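Local atomic coordinates of transcriptional regulator AefR (Pseudomonas syringae pv. tomato, PDB entry 3CDL), a protein that probably binds DNA as a TetR-family transcription factor, a dimeric and largely helical protein thought to control transcription of its target genes. Residues G92-L97 and S165-P170; W169-V172 and A177-T180; S135-A140 and T157-L162. One frame throughout, in Å; residues are numbered along the deposited sequence.

In the fold
The three contacts all lie in the C-terminal helical domain of the TetR-family chain and differ in chemistry with depth. Interactions 1 and 3 are buried and joined by apolar side chains. Both use helix 152-167, one at its end, against helix 82-97, the other at its middle, against helix 133-143, with centres about 15 Å apart. K93 and H160 touch between them. Interaction 2 is partly buried, has exposed residues, and relies on a side-chain amide and backbone carbonyl. It adjoins interaction 1, centres about 7 Å apart, shares W169 and P170 with it, and sends L179 onto A167. All three also have residues near the second subunit.

Interaction 1 of 3, residues G92-L97 and S165-P170; sequences GKMRNL and SFAFWP
In the C-terminal helical domain, selenomethionine M94 and L97, one turn apart at the end of helix 82-97, close on A167, where helix 152-167 gives way to the short helix 169-174. The methyl of A167 is the focus. M94 leaves its helix with CG anti to the backbone N (chi1 178°), then bends at both following torsions, and this fold brings two of its atoms to one carbon: SE lies 3.4 Å from A167 CB and the terminal CE 3.8 Å from it. L97 comes from the next turn, its CD2 3.7 Å from A167 CB, while its CB rests 3.7 Å from A167 O. Further along, L97 CG approaches F168 CB at 4.3 Å.

F168 is where the chain leaves helical geometry and also the N-cap position of the next helix; its ring turns to F102, L103 and A106 of helix 100-114. M94 is backed by L163, Q184 and V187, and next to F168 the ring of W169 stacks on W169 of the second subunit. M94 and L97 meet this corner through carbon and selenium, so the contact depends on how closely they fit round one small methyl.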
ATOM      1  N   GLY B  92       8.959 -16.691   6.871  1.00 47.02           N
ATOM      2  CA  GLY B  92       7.542 -16.952   7.179  1.00 46.70           C
ATOM      3  C   GLY B  92       6.589 -15.931   6.551  1.00 46.87           C
ATOM      4  O   GLY B  92       5.692 -16.294   5.782  1.00 46.54           O
ATOM      5  N   LYS B  93       6.788 -14.652   6.858  1.00 46.64           N
ATOM      6  CA  LYS B  93       5.976 -13.604   6.253  1.00 47.13           C
ATOM      7  C   LYS B  93       6.095 -13.532   4.723  1.00 47.47           C
ATOM      8  O   LYS B  93       5.125 -13.198   4.061  1.00 48.12           O
ATOM      9  CB  LYS B  93       6.295 -12.243   6.870  1.00 46.95           C
ATOM     10  CG  LYS B  93       5.324 -11.100   6.501  1.00 48.46           C
ATOM     11  CD  LYS B  93       3.852 -11.458   6.782  1.00 52.39           C
ATOM     12  CE  LYS B  93       2.960 -10.255   7.076  1.00 57.39           C
ATOM     13  NZ  LYS B  93       3.135  -9.038   6.169  1.00 59.62           N
HETATM   14  N   MSE B  94       7.263 -13.840   4.158  1.00 48.06           N
HETATM   15  CA  MSE B  94       7.432 -13.789   2.711  1.00 48.69           C
HETATM   16  C   MSE B  94       6.716 -14.948   2.000  1.00 48.65           C
HETATM   17  O   MSE B  94       6.146 -14.772   0.930  1.00 48.36           O
HETATM   18  CB  MSE B  94       8.911 -13.744   2.336  1.00 49.17           C
HETATM   19  CG  MSE B  94       9.193 -13.746   0.832  1.00 51.27           C
HETATM   20 SE   MSE B  94       8.384 -12.202  -0.148  1.00 58.54          SE
HETATM   21  CE  MSE B  94       9.501 -10.786   0.596  1.00 57.57           C
ATOM     22  N   ARG B  95       6.746 -16.130   2.593  1.00 48.91           N
ATOM     23  CA  ARG B  95       6.052 -17.282   2.019  1.00 49.45           C
ATOM     24  C   ARG B  95       4.514 -17.062   2.003  1.00 49.88           C
ATOM     25  O   ARG B  95       3.808 -17.553   1.107  1.00 49.77           O
ATOM     26  CB  ARG B  95       6.439 -18.568   2.777  1.00 49.52           C
ATOM     27  CG  ARG B  95       7.916 -19.018   2.589  1.00 49.09           C
ATOM     28  CD  ARG B  95       8.167 -20.401   3.227  1.00 50.54           C
ATOM     29  NE  ARG B  95       8.819 -20.326   4.541  1.00 52.90           N
ATOM     30  CZ  ARG B  95      10.130 -20.484   4.760  1.00 53.52           C
ATOM     31  NH1 ARG B  95      10.980 -20.748   3.763  1.00 54.21           N
ATOM     32  NH2 ARG B  95      10.603 -20.374   5.992  1.00 53.42           N
ATOM     33  N   ASN B  96       4.012 -16.310   2.984  1.00 49.81           N
ATOM     34  CA  ASN B  96       2.586 -16.005   3.072  1.00 50.63           C
ATOM     35  C   ASN B  96       2.151 -14.973   2.023  1.00 50.47           C
ATOM     36  O   ASN B  96       1.108 -15.116   1.388  1.00 50.04           O
ATOM     37  CB  ASN B  96       2.197 -15.568   4.501  1.00 50.67           C
ATOM     38  CG  ASN B  96       2.417 -16.669   5.532  1.00 53.21           C
ATOM     39  OD1 ASN B  96       1.927 -17.796   5.391  1.00 54.31           O
ATOM     40  ND2 ASN B  96       3.157 -16.344   6.579  1.00 56.41           N
ATOM     41  N   LEU B  97       2.968 -13.945   1.842  1.00 51.01           N
ATOM     42  CA  LEU B  97       2.777 -12.951   0.776  1.00 51.72           C
ATOM     43  C   LEU B  97       2.858 -13.548  -0.637  1.00 51.96           C
ATOM     44  O   LEU B  97       2.322 -12.967  -1.585  1.00 52.27           O
ATOM     45  CB  LEU B  97       3.860 -11.877   0.875  1.00 51.39           C
ATOM     46  CG  LEU B  97       3.819 -10.621   1.750  1.00 52.48           C
ATOM     47  CD1 LEU B  97       3.105 -10.778   3.085  1.00 52.45           C
ATOM     48  CD2 LEU B  97       5.262 -10.143   1.946  1.00 52.03           C
ATOM     49  N   SER B 165       6.603  -3.843   0.298  1.00 47.11           N
ATOM     50  CA  SER B 165       6.791  -2.836  -0.759  1.00 47.07           C
ATOM     51  C   SER B 165       7.201  -3.490  -2.077  1.00 46.79           C
ATOM     52  O   SER B 165       7.070  -2.886  -3.145  1.00 46.74           O
ATOM     53  CB  SER B 165       7.804  -1.771  -0.332  1.00 46.89           C
ATOM     54  OG  SER B 165       9.093  -2.334  -0.111  1.00 47.43           O
ATOM     55  N   PHE B 166       7.657  -4.734  -1.978  1.00 46.73           N
ATOM     56  CA  PHE B 166       8.029  -5.569  -3.131  1.00 47.39           C
ATOM     57  C   PHE B 166       7.061  -6.729  -3.345  1.00 46.84           C
ATOM     58  O   PHE B 166       6.769  -7.110  -4.478  1.00 46.80           O
ATOM     59  CB  PHE B 166       9.444  -6.170  -2.952  1.00 47.55           C
ATOM     60  CG  PHE B 166      10.534  -5.139  -2.883  1.00 49.54           C
ATOM     61  CD1 PHE B 166      10.936  -4.446  -4.037  1.00 50.11           C
ATOM     62  CD2 PHE B 166      11.146  -4.832  -1.657  1.00 49.69           C
ATOM     63  CE1 PHE B 166      11.939  -3.488  -3.976  1.00 48.11           C
ATOM     64  CE2 PHE B 166      12.142  -3.874  -1.582  1.00 47.84           C
ATOM     65  CZ  PHE B 166      12.540  -3.202  -2.735  1.00 49.70           C
ATOM     66  N   ALA B 167       6.597  -7.319  -2.247  1.00 46.42           N
ATOM     67  CA  ALA B 167       5.873  -8.566  -2.330  1.00 46.05           C
ATOM     68  C   ALA B 167       4.390  -8.435  -1.965  1.00 46.35           C
ATOM     69  O   ALA B 167       3.659  -9.439  -1.903  1.00 47.20           O
ATOM     70  CB  ALA B 167       6.562  -9.614  -1.481  1.00 45.72           C
ATOM     71  N   PHE B 168       3.916  -7.219  -1.725  1.00 46.03           N
ATOM     72  CA  PHE B 168       2.499  -7.088  -1.415  1.00 46.22           C
ATOM     73  C   PHE B 168       1.811  -6.012  -2.243  1.00 46.78           C
ATOM     74  O   PHE B 168       1.074  -6.349  -3.179  1.00 47.37           O
ATOM     75  CB  PHE B 168       2.284  -6.933   0.075  1.00 45.58           C
ATOM     76  CG  PHE B 168       0.848  -6.852   0.467  1.00 47.46           C
ATOM     77  CD1 PHE B 168       0.057  -8.015   0.535  1.00 48.97           C
ATOM     78  CD2 PHE B 168       0.273  -5.616   0.788  1.00 47.50           C
ATOM     79  CE1 PHE B 168      -1.286  -7.946   0.900  1.00 48.48           C
ATOM     80  CE2 PHE B 168      -1.054  -5.529   1.143  1.00 48.45           C
ATOM     81  CZ  PHE B 168      -1.841  -6.707   1.212  1.00 48.32           C
ATOM     82  N   TRP B 169       2.055  -4.737  -1.929  1.00 46.68           N
ATOM     83  CA  TRP B 169       1.485  -3.638  -2.707  1.00 46.77           C
ATOM     84  C   TRP B 169       1.584  -3.719  -4.245  1.00 47.21           C
ATOM     85  O   TRP B 169       0.576  -3.554  -4.905  1.00 47.66           O
ATOM     86  CB  TRP B 169       1.987  -2.299  -2.188  1.00 46.43           C
ATOM     87  CG  TRP B 169       1.576  -2.092  -0.748  1.00 46.03           C
ATOM     88  CD1 TRP B 169       2.403  -1.980   0.339  1.00 46.82           C
ATOM     89  CD2 TRP B 169       0.242  -1.983  -0.250  1.00 43.50           C
ATOM     90  NE1 TRP B 169       1.658  -1.795   1.499  1.00 47.22           N
ATOM     91  CE2 TRP B 169       0.329  -1.801   1.163  1.00 46.31           C
ATOM     92  CE3 TRP B 169      -1.023  -2.042  -0.849  1.00 42.62           C
ATOM     93  CZ2 TRP B 169      -0.809  -1.653   1.978  1.00 45.92           C
ATOM     94  CZ3 TRP B 169      -2.164  -1.902  -0.031  1.00 45.12           C
ATOM     95  CH2 TRP B 169      -2.043  -1.701   1.360  1.00 45.54           C
ATOM     96  N   PRO B 170       2.784  -3.941  -4.835  1.00 47.69           N
ATOM     97  CA  PRO B 170       2.756  -4.113  -6.292  1.00 47.52           C
ATOM     98  C   PRO B 170       1.747  -5.138  -6.787  1.00 47.76           C
ATOM     99  O   PRO B 170       1.106  -4.927  -7.815  1.00 47.64           O
ATOM    100  CB  PRO B 170       4.193  -4.551  -6.615  1.00 47.70           C
ATOM    101  CG  PRO B 170       5.006  -3.796  -5.614  1.00 46.56           C
ATOM    102  CD  PRO B 170       4.176  -3.963  -4.329  1.00 48.30           C
TER

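Interaction 2 of 3, residues W169-V172 and A177-T180; sequences WPQV and ALLT
Q171 reaches across from the short helix 169-174 and donates from NE2 to A177 O, a bond of 2.8 Å that is nearly straight, with an N-H...O angle of 166°. The oxygen lies close to the plane of the Q171 amide, while the donor sits somewhat tilted from the carbonyl plane of A177. The aliphatic part of Q171 touches the same oxygen: CG is 3.4 Å from A177 O, so the carbonyl rests against the side chain along its length as well as at its tip. L178 CD1 comes to 4.3 Å from Q171 CG, and L179 CD2 to 4.4 Å from Q171 NE2, two leucine methyls that lie loosely beside the amide arm.

What brings the amide to this place is a bend in the chain. CG stands anti to the carbonyl carbon, beside the backbone N, and the turn at chi2 (78°) swings the amide out of the line of the first bonds. NE2 probably also bonds to F166 O; two carbonyls on one NH2, one from the end of helix 152-167 and one from the loop, would fix the amide's rotation.

A second shell fixes the loop itself. P170 is joined to A176 by a backbone hydrogen bond, L178 leans on T98 and L103, and L179 covers F166 and A167. Residues A177 to T180 run in an extended, polyproline-like conformation up to T180, the N-cap of helix 181-199. There the T180 side chain caps a backbone N of the helix, while T180 N bonds to E183 OE1, a reciprocal pattern consistent with a capping box. The whole is an interhelical loop, capped at its far end by T180, in which a glutamine side chain ties the extended linker back to the helix it has just left.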
ATOM      1  N   TRP B 169       2.055  -4.737  -1.929  1.00 46.68           N
ATOM      2  CA  TRP B 169       1.485  -3.638  -2.707  1.00 46.77           C
ATOM      3  C   TRP B 169       1.584  -3.719  -4.245  1.00 47.21           C
ATOM      4  O   TRP B 169       0.576  -3.554  -4.905  1.00 47.66           O
ATOM      5  CB  TRP B 169       1.987  -2.299  -2.188  1.00 46.43           C
ATOM      6  CG  TRP B 169       1.576  -2.092  -0.748  1.00 46.03           C
ATOM      7  CD1 TRP B 169       2.403  -1.980   0.339  1.00 46.82           C
ATOM      8  CD2 TRP B 169       0.242  -1.983  -0.250  1.00 43.50           C
ATOM      9  NE1 TRP B 169       1.658  -1.795   1.499  1.00 47.22           N
ATOM     10  CE2 TRP B 169       0.329  -1.801   1.163  1.00 46.31           C
ATOM     11  CE3 TRP B 169      -1.023  -2.042  -0.849  1.00 42.62           C
ATOM     12  CZ2 TRP B 169      -0.809  -1.653   1.978  1.00 45.92           C
ATOM     13  CZ3 TRP B 169      -2.164  -1.902  -0.031  1.00 45.12           C
ATOM     14  CH2 TRP B 169      -2.043  -1.701   1.360  1.00 45.54           C
ATOM     15  N   PRO B 170       2.784  -3.941  -4.835  1.00 47.69           N
ATOM     16  CA  PRO B 170       2.756  -4.113  -6.292  1.00 47.52           C
ATOM     17  C   PRO B 170       1.747  -5.138  -6.787  1.00 47.76           C
ATOM     18  O   PRO B 170       1.106  -4.927  -7.815  1.00 47.64           O
ATOM     19  CB  PRO B 170       4.193  -4.551  -6.615  1.00 47.70           C
ATOM     20  CG  PRO B 170       5.006  -3.796  -5.614  1.00 46.56           C
ATOM     21  CD  PRO B 170       4.176  -3.963  -4.329  1.00 48.30           C
ATOM     22  N   GLN B 171       1.590  -6.227  -6.045  1.00 47.96           N
ATOM     23  CA  GLN B 171       0.734  -7.307  -6.489  1.00 48.01           C
ATOM     24  C   GLN B 171      -0.754  -6.963  -6.294  1.00 48.26           C
ATOM     25  O   GLN B 171      -1.611  -7.292  -7.136  1.00 46.81           O
ATOM     26  CB  GLN B 171       1.099  -8.611  -5.765  1.00 47.76           C
ATOM     27  CG  GLN B 171       2.424  -9.215  -6.199  1.00 47.25           C
ATOM     28  CD  GLN B 171       3.641  -8.505  -5.592  1.00 45.83           C
ATOM     29  OE1 GLN B 171       3.508  -7.731  -4.665  1.00 44.72           O
ATOM     30  NE2 GLN B 171       4.826  -8.773  -6.135  1.00 44.26           N
ATOM     31  N   VAL B 172      -1.036  -6.283  -5.184  1.00 48.32           N
ATOM     32  CA  VAL B 172      -2.391  -5.934  -4.807  1.00 48.60           C
ATOM     33  C   VAL B 172      -2.851  -4.762  -5.663  1.00 50.22           C
ATOM     34  O   VAL B 172      -3.998  -4.700  -6.072  1.00 51.11           O
ATOM     35  CB  VAL B 172      -2.496  -5.608  -3.269  1.00 48.24           C
ATOM     36  CG1 VAL B 172      -3.692  -4.718  -2.951  1.00 47.10           C
ATOM     37  CG2 VAL B 172      -2.537  -6.872  -2.441  1.00 46.31           C
ATOM     38  N   ALA B 177       3.608  -9.497 -10.809  1.00 54.52           N
ATOM     39  CA  ALA B 177       3.925 -10.915 -10.668  1.00 53.64           C
ATOM     40  C   ALA B 177       4.360 -11.218  -9.224  1.00 53.38           C
ATOM     41  O   ALA B 177       4.733 -10.308  -8.465  1.00 53.53           O
ATOM     42  CB  ALA B 177       5.015 -11.294 -11.655  1.00 53.32           C
ATOM     43  N   LEU B 178       4.285 -12.484  -8.831  1.00 52.58           N
ATOM     44  CA  LEU B 178       4.909 -12.920  -7.590  1.00 52.35           C
ATOM     45  C   LEU B 178       6.422 -12.661  -7.701  1.00 52.26           C
ATOM     46  O   LEU B 178       6.956 -12.563  -8.811  1.00 52.54           O
ATOM     47  CB  LEU B 178       4.607 -14.400  -7.338  1.00 52.19           C
ATOM     48  CG  LEU B 178       3.295 -14.764  -6.603  1.00 53.04           C
ATOM     49  CD1 LEU B 178       2.370 -13.555  -6.389  1.00 52.11           C
ATOM     50  CD2 LEU B 178       2.530 -15.937  -7.243  1.00 48.99           C
ATOM     51  N   LEU B 179       7.116 -12.508  -6.577  1.00 51.44           N
ATOM     52  CA  LEU B 179       8.579 -12.491  -6.641  1.00 50.60           C
ATOM     53  C   LEU B 179       9.110 -13.892  -6.892  1.00 50.40           C
ATOM     54  O   LEU B 179       8.620 -14.856  -6.298  1.00 49.71           O
ATOM     55  CB  LEU B 179       9.196 -11.927  -5.367  1.00 50.37           C
ATOM     56  CG  LEU B 179       8.759 -10.509  -4.972  1.00 50.60           C
ATOM     57  CD1 LEU B 179       9.355 -10.116  -3.630  1.00 47.23           C
ATOM     58  CD2 LEU B 179       9.148  -9.518  -6.072  1.00 51.38           C
ATOM     59  N   THR B 180      10.099 -13.996  -7.785  1.00 50.43           N
ATOM     60  CA  THR B 180      10.907 -15.203  -7.908  1.00 50.46           C
ATOM     61  C   THR B 180      11.617 -15.422  -6.567  1.00 50.46           C
ATOM     62  O   THR B 180      11.686 -14.498  -5.750  1.00 50.24           O
ATOM     63  CB  THR B 180      11.946 -15.096  -9.054  1.00 50.53           C
ATOM     64  OG1 THR B 180      12.943 -14.135  -8.696  1.00 51.89           O
ATOM     65  CG2 THR B 180      11.286 -14.695 -10.381  1.00 49.27           C
TER

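Interaction 3 of 3, residues S135-A140 and T157-L162; sequences SAWIRA and TQMHAL
M159, a selenomethionine of helix 152-167, extends toward W137 and I138 of helix 133-143, and its outer half does the touching. Two conformers of this residue are deposited, so the details hold for one of them and are correspondingly tentative. From CB the chain runs out almost straight, with chi2 at -167°, so that CB and CG serve as the spacer between the two helices. SE is the first atom to meet anything across the gap, 4.2 Å from I138 CD1. After it the chain bends at chi3, and CE ends between two residues. On the isoleucine it lies 3.8 Å from I138 CD1, with CG1 of the same residue scarcely farther. On the indole its nearest atom is W137 CZ3, 3.9 Å from M159 CE.

The two partners receive that methyl differently. I138 and M159 reach toward each other, tip to tip, the isoleucine presenting its longer branch, which stands anti to the carbonyl carbon (chi1 -70°). The side chains of W137 and M159 instead cross at about a right angle, and CE meets the six-membered part of the indole obliquely. On the five-membered ring, W137 NE1 is hydrogen-bonded to Q85 OE1, which anchors the indole and satisfies its buried N-H.

Other helices enclose the trio. L86 of helix 82-97 touches both W137 and M159, and F195 of helix 181-199 touches both I138 and M159. On helix 152-167, Q158 bonds through OE1 to S190 OG of the second subunit, so the helix that sends M159 into the interior also takes part in dimer contacts. Apolar side chains interleaved between neighbouring helices, one pair end to end and one crossing, with two further helices packing against them, form the kind of core found in the all-helical C-terminal domain of TetR-family regulators.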
ATOM      1  N   SER B 135       6.052  -7.573  16.073  1.00 60.31           N
ATOM      2  CA  SER B 135       5.946  -6.770  17.270  1.00 59.03           C
ATOM      3  C   SER B 135       6.331  -7.552  18.522  1.00 58.11           C
ATOM      4  O   SER B 135       7.182  -7.124  19.295  1.00 58.30           O
ATOM      5  CB  SER B 135       4.515  -6.268  17.385  1.00 59.13           C
ATOM      6  OG  SER B 135       4.464  -5.093  18.158  1.00 60.37           O
ATOM      7  N   ALA B 136       5.708  -8.708  18.719  1.00 56.92           N
ATOM      8  CA  ALA B 136       5.926  -9.501  19.920  1.00 55.68           C
ATOM      9  C   ALA B 136       7.414  -9.805  20.109  1.00 54.98           C
ATOM     10  O   ALA B 136       7.950  -9.710  21.217  1.00 55.14           O
ATOM     11  CB  ALA B 136       5.108 -10.788  19.847  1.00 55.53           C
ATOM     12  N   TRP B 137       8.069 -10.144  19.004  1.00 53.99           N
ATOM     13  CA  TRP B 137       9.483 -10.481  18.974  1.00 52.84           C
ATOM     14  C   TRP B 137      10.359  -9.281  19.320  1.00 52.52           C
ATOM     15  O   TRP B 137      11.211  -9.377  20.207  1.00 52.43           O
ATOM     16  CB  TRP B 137       9.836 -11.009  17.584  1.00 52.68           C
ATOM     17  CG  TRP B 137      11.215 -11.586  17.445  1.00 52.46           C
ATOM     18  CD1 TRP B 137      11.616 -12.868  17.742  1.00 51.96           C
ATOM     19  CD2 TRP B 137      12.372 -10.911  16.943  1.00 51.36           C
ATOM     20  NE1 TRP B 137      12.953 -13.019  17.462  1.00 52.26           N
ATOM     21  CE2 TRP B 137      13.437 -11.835  16.962  1.00 51.43           C
ATOM     22  CE3 TRP B 137      12.610  -9.612  16.477  1.00 51.17           C
ATOM     23  CZ2 TRP B 137      14.720 -11.497  16.544  1.00 51.66           C
ATOM     24  CZ3 TRP B 137      13.885  -9.281  16.052  1.00 51.83           C
ATOM     25  CH2 TRP B 137      14.925 -10.218  16.095  1.00 51.70           C
ATOM     26  N   ILE B 138      10.144  -8.159  18.619  1.00 51.53           N
ATOM     27  CA  ILE B 138      10.906  -6.928  18.855  1.00 50.76           C
ATOM     28  C   ILE B 138      10.899  -6.541  20.336  1.00 50.72           C
ATOM     29  O   ILE B 138      11.948  -6.234  20.897  1.00 51.39           O
ATOM     30  CB  ILE B 138      10.426  -5.742  17.935  1.00 50.46           C
ATOM     31  CG1 ILE B 138      10.807  -5.997  16.475  1.00 49.64           C
ATOM     32  CG2 ILE B 138      11.016  -4.408  18.378  1.00 49.71           C
ATOM     33  CD1 ILE B 138       9.843  -5.387  15.450  1.00 46.73           C
ATOM     34  N   ARG B 139       9.715  -6.563  20.952  1.00 50.48           N
ATOM     35  CA  ARG B 139       9.537  -6.334  22.388  1.00 50.08           C
ATOM     36  C   ARG B 139      10.345  -7.328  23.230  1.00 49.91           C
ATOM     37  O   ARG B 139      11.009  -6.928  24.185  1.00 50.39           O
ATOM     38  CB  ARG B 139       8.044  -6.393  22.751  1.00 50.02           C
ATOM     39  CG  ARG B 139       7.710  -6.272  24.246  1.00 50.16           C
ATOM     40  CD  ARG B 139       6.254  -5.827  24.520  1.00 50.32           C
ATOM     41  NE  ARG B 139       5.360  -6.106  23.400  1.00 51.93           N
ATOM     42  CZ  ARG B 139       4.722  -5.175  22.693  1.00 53.53           C
ATOM     43  NH1 ARG B 139       3.953  -5.536  21.662  1.00 54.57           N
ATOM     44  NH2 ARG B 139       4.844  -3.887  23.016  1.00 52.71           N
ATOM     45  N   ALA B 140      10.293  -8.615  22.883  1.00 49.10           N
ATOM     46  CA  ALA B 140      11.096  -9.622  23.587  1.00 48.36           C
ATOM     47  C   ALA B 140      12.611  -9.384  23.432  1.00 48.15           C
ATOM     48  O   ALA B 140      13.356  -9.388  24.426  1.00 47.76           O
ATOM     49  CB  ALA B 140      10.716 -11.017  23.132  1.00 48.16           C
ATOM     50  N   THR B 157       6.460  -2.070  11.700  1.00 44.98           N
ATOM     51  CA  THR B 157       5.909  -1.452  10.486  1.00 44.56           C
ATOM     52  C   THR B 157       6.959  -1.299   9.386  1.00 44.28           C
ATOM     53  O   THR B 157       6.721  -1.657   8.244  1.00 44.24           O
ATOM     54  CB  THR B 157       5.209  -0.126  10.838  1.00 44.85           C
ATOM     55  OG1 THR B 157       4.244  -0.399  11.861  1.00 42.84           O
ATOM     56  CG2 THR B 157       4.520   0.512   9.593  1.00 43.86           C
ATOM     57  N   GLN B 158       8.122  -0.794   9.766  1.00 44.79           N
ATOM     58  CA  GLN B 158       9.282  -0.680   8.894  1.00 44.45           C
ATOM     59  C   GLN B 158       9.691  -2.064   8.421  1.00 45.66           C
ATOM     60  O   GLN B 158       9.867  -2.301   7.210  1.00 45.49           O
ATOM     61  CB  GLN B 158      10.429  -0.025   9.666  1.00 44.21           C
ATOM     62  CG  GLN B 158      10.119   1.385  10.172  1.00 41.45           C
ATOM     63  CD  GLN B 158      11.263   1.970  10.957  1.00 42.44           C
ATOM     64  OE1 GLN B 158      11.822   2.974  10.560  1.00 46.12           O
ATOM     65  NE2 GLN B 158      11.639   1.333  12.067  1.00 40.74           N
HETATM   66  N   MSE B 159       9.783  -2.994   9.374  1.00 46.15           N
HETATM   67  CA  MSE B 159      10.106  -4.387   9.081  0.50 46.88           C
HETATM   68  C   MSE B 159       9.200  -4.900   7.958  1.00 47.09           C
HETATM   69  O   MSE B 159       9.663  -5.409   6.957  1.00 47.57           O
HETATM   70  CB  MSE B 159       9.921  -5.239  10.347  0.50 46.79           C
HETATM   71  CG  MSE B 159      11.040  -6.234  10.623  0.50 47.53           C
HETATM   72 SE   MSE B 159      10.617  -7.571  12.000  0.40 47.17          SE
HETATM   73  CE  MSE B 159      12.171  -7.374  13.123  0.50 47.60           C
ATOM     74  N   HIS B 160       7.889  -4.759   8.173  1.00 47.70           N
ATOM     75  CA  HIS B 160       6.856  -5.205   7.248  1.00 48.18           C
ATOM     76  C   HIS B 160       6.872  -4.490   5.912  1.00 48.49           C
ATOM     77  O   HIS B 160       6.705  -5.137   4.867  1.00 48.09           O
ATOM     78  CB  HIS B 160       5.479  -5.096   7.892  1.00 48.21           C
ATOM     79  CG  HIS B 160       5.111  -6.301   8.691  1.00 49.98           C
ATOM     80  ND1 HIS B 160       4.997  -6.281  10.069  1.00 50.39           N
ATOM     81  CD2 HIS B 160       4.847  -7.576   8.310  1.00 52.23           C
ATOM     82  CE1 HIS B 160       4.659  -7.486  10.501  1.00 51.40           C
ATOM     83  NE2 HIS B 160       4.574  -8.296   9.458  1.00 53.80           N
ATOM     84  N   ALA B 161       7.077  -3.168   5.968  1.00 48.34           N
ATOM     85  CA  ALA B 161       7.247  -2.296   4.802  1.00 48.12           C
ATOM     86  C   ALA B 161       8.384  -2.718   3.889  1.00 47.94           C
ATOM     87  O   ALA B 161       8.297  -2.607   2.677  1.00 48.59           O
ATOM     88  CB  ALA B 161       7.496  -0.839   5.269  1.00 48.47           C
ATOM     89  N   LEU B 162       9.474  -3.177   4.472  1.00 47.83           N
ATOM     90  CA  LEU B 162      10.626  -3.582   3.670  1.00 47.64           C
ATOM     91  C   LEU B 162      10.330  -4.802   2.793  1.00 47.16           C
ATOM     92  O   LEU B 162      10.986  -4.975   1.796  1.00 47.65           O
ATOM     93  CB  LEU B 162      11.854  -3.804   4.566  1.00 47.30           C
ATOM     94  CG  LEU B 162      12.908  -2.673   4.740  1.00 47.73           C
ATOM     95  CD1 LEU B 162      12.671  -1.418   3.875  1.00 43.42           C
ATOM     96  CD2 LEU B 162      13.216  -2.314   6.221  1.00 44.63           C
TER